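Thermophilic dibenzothiophene desulfurization enzyme C (Paenibacillus sp. A11-2, PDB 5XDC) probably catalyses the FMNH2- and oxygen-dependent oxidation of dibenzothiophene to its 5-oxide and then to the 5,5-dioxide. Local coordinates at residues D203-R208 with R377-A382. Numbering follows the deposited sequence.
Sequences DSLGMR and RFWRDA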
loop_
_atom_site.group_PDB
_atom_site.type_symbol
_atom_site.label_atom_id
_atom_site.label_comp_id
_atom_site.label_asym_id
_atom_site.label_seq_id
_atom_site.Cartn_x
_atom_site.Cartn_y
_atom_site.Cartn_z
ATOM N N ASP B 203 -32.821 0.048 -0.621
ATOM C CA ASP B 203 -32.431 -0.500 0.675
ATOM C C ASP B 203 -30.977 -0.944 0.523
ATOM O O ASP B 203 -30.702 -2.074 0.117
ATOM C CB ASP B 203 -33.347 -1.643 1.085
ATOM C CG ASP B 203 -33.024 -2.206 2.455
ATOM O OD1 ASP B 203 -32.133 -1.676 3.148
ATOM O OD2 ASP B 203 -33.696 -3.184 2.846
ATOM N N SER B 204 -30.061 -0.026 0.831
ATOM C CA SER B 204 -28.671 -0.117 0.405
ATOM C C SER B 204 -27.710 -0.238 1.590
ATOM O O SER B 204 -28.055 0.034 2.743
ATOM C CB SER B 204 -28.305 1.113 -0.429
ATOM O OG SER B 204 -28.510 2.280 0.339
ATOM N N LEU B 205 -26.479 -0.674 1.291
ATOM C CA LEU B 205 -25.435 -0.741 2.314
ATOM C C LEU B 205 -25.198 0.627 2.940
ATOM O O LEU B 205 -25.249 0.783 4.166
ATOM C CB LEU B 205 -24.141 -1.268 1.700
ATOM C CG LEU B 205 -22.935 -1.324 2.648
ATOM C CD1 LEU B 205 -23.182 -2.260 3.816
ATOM C CD2 LEU B 205 -21.691 -1.721 1.876
ATOM N N GLY B 206 -24.884 1.615 2.094
ATOM C CA GLY B 206 -24.713 2.987 2.505
ATOM C C GLY B 206 -25.452 3.907 1.549
ATOM O O GLY B 206 -26.147 3.458 0.641
ATOM N N MET B 207 -25.276 5.208 1.768
ATOM C CA MET B 207 -26.087 6.204 1.062
ATOM C C MET B 207 -27.575 5.867 1.189
ATOM O O MET B 207 -28.351 5.967 0.238
ATOM C CB MET B 207 -25.674 6.313 -0.405
ATOM C CG MET B 207 -24.253 6.866 -0.610
ATOM S SD MET B 207 -24.132 8.546 0.077
ATOM C CE MET B 207 -22.562 9.076 -0.617
ATOM N N ARG B 208 -27.980 5.508 2.401
ATOM C CA ARG B 208 -29.266 4.855 2.609
ATOM C C ARG B 208 -30.456 5.802 2.487
ATOM O O ARG B 208 -31.588 5.318 2.336
ATOM C CB ARG B 208 -29.287 4.186 3.984
ATOM C CG ARG B 208 -28.462 2.899 4.028
ATOM C CD ARG B 208 -28.591 2.171 5.353
ATOM N NE ARG B 208 -29.977 1.984 5.769
ATOM C CZ ARG B 208 -30.812 1.083 5.263
ATOM N NH1 ARG B 208 -30.431 0.267 4.292
ATOM N NH2 ARG B 208 -32.042 1.002 5.736
ATOM N N ARG B 377 -20.753 3.614 9.441
ATOM C CA ARG B 377 -21.519 4.387 8.466
ATOM C C ARG B 377 -20.617 5.059 7.440
ATOM O O ARG B 377 -20.955 5.124 6.253
ATOM C CB ARG B 377 -22.361 5.433 9.194
ATOM C CG ARG B 377 -23.150 6.335 8.292
ATOM C CD ARG B 377 -24.055 7.254 9.127
ATOM N NE ARG B 377 -23.301 8.012 10.129
ATOM C CZ ARG B 377 -22.711 9.178 9.912
ATOM N NH1 ARG B 377 -22.800 9.766 8.724
ATOM N NH2 ARG B 377 -22.033 9.763 10.888
ATOM N N PHE B 378 -19.464 5.577 7.873
ATOM C CA PHE B 378 -18.581 6.266 6.936
ATOM C C PHE B 378 -18.060 5.313 5.862
ATOM O O PHE B 378 -18.132 5.611 4.661
ATOM C CB PHE B 378 -17.423 6.916 7.695
ATOM C CG PHE B 378 -17.852 8.005 8.651
ATOM C CD1 PHE B 378 -18.143 9.282 8.182
ATOM C CD2 PHE B 378 -17.931 7.763 10.016
ATOM C CE1 PHE B 378 -18.525 10.289 9.058
ATOM C CE2 PHE B 378 -18.305 8.761 10.899
ATOM C CZ PHE B 378 -18.616 10.025 10.414
ATOM N N TRP B 379 -17.564 4.143 6.268
ATOM C CA TRP B 379 -17.134 3.150 5.292
ATOM C C TRP B 379 -18.302 2.700 4.429
ATOM O O TRP B 379 -18.164 2.579 3.210
ATOM C CB TRP B 379 -16.488 1.955 5.989
ATOM C CG TRP B 379 -16.139 0.828 5.043
ATOM C CD1 TRP B 379 -15.011 0.708 4.294
ATOM C CD2 TRP B 379 -16.935 -0.322 4.749
ATOM N NE1 TRP B 379 -15.055 -0.445 3.536
ATOM C CE2 TRP B 379 -16.228 -1.094 3.803
ATOM C CE3 TRP B 379 -18.176 -0.778 5.198
ATOM C CZ2 TRP B 379 -16.712 -2.292 3.306
ATOM C CZ3 TRP B 379 -18.659 -1.970 4.690
ATOM C CH2 TRP B 379 -17.926 -2.714 3.763
ATOM N N ARG B 380 -19.465 2.458 5.034
ATOM C CA ARG B 380 -20.599 1.995 4.235
ATOM C C ARG B 380 -20.986 3.024 3.170
ATOM O O ARG B 380 -21.225 2.672 2.008
ATOM C CB ARG B 380 -21.793 1.685 5.135
ATOM C CG ARG B 380 -21.634 0.402 5.939
ATOM C CD ARG B 380 -22.932 0.005 6.604
ATOM N NE ARG B 380 -23.231 0.796 7.788
ATOM C CZ ARG B 380 -24.145 1.766 7.858
ATOM N NH1 ARG B 380 -24.856 2.113 6.799
ATOM N NH2 ARG B 380 -24.332 2.412 8.993
ATOM N N ASP B 381 -21.036 4.295 3.545
ATOM C CA ASP B 381 -21.410 5.346 2.603
ATOM C C ASP B 381 -20.386 5.463 1.488
ATOM O O ASP B 381 -20.730 5.466 0.300
ATOM C CB ASP B 381 -21.549 6.667 3.344
ATOM C CG ASP B 381 -22.773 6.716 4.237
ATOM O OD1 ASP B 381 -23.736 5.950 3.994
ATOM O OD2 ASP B 381 -22.772 7.532 5.183
ATOM N N ALA B 382 -19.110 5.541 1.859
ATOM C CA ALA B 382 -18.056 5.662 0.866
ATOM C C ALA B 382 -17.959 4.413 0.012
ATOM O O ALA B 382 -17.823 4.511 -1.213
ATOM C CB ALA B 382 -16.724 5.938 1.556
HETATM O O HOH W 1 -26.244 5.786 4.859
#
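Leu205, Gly206 and Met207 pack on Arg380 and Asp381 in a buried loop-on-helix contact of the acyl-CoA dehydrogenase fold, joining the loop between strands 196-198 and 215-217 of the middle domain to helix 376-385 of the C-terminal domain beside the indole pocket. Two side chains of the helix grip the loop backbone. Arg380 NH1 gives a hydrogen bond of 3.0 Å to Leu205 O, which lies near the guanidinium plane; the bend at chi3 (-77°) lays one face of the group over Arg377 CA, while salt bridges to Asp376 and Glu36 hold its other nitrogens. Its CD also rests 3.6 Å from Leu205 CD1. A leucine in place of Arg380 would probably leave Leu205 O without this donor and Asp376 and Glu36 without their cationic mate. Between the two grips the backbones come nearest at Gly206, whose CA meets Arg380 O at 3.5 Å in a CA-H...O contact; a side chain here would run into Arg380 O and Asp381 N. Beyond it, the Met207 side chain reaches the bound indole. Asp381 holds the backbone N-H of Met207: its OD1 accepts Met207 N at 2.8 Å from the anti side, 31° out of the carboxylate plane, and takes a second bond from a water that accepts from Arg208 N at 3.0 Å.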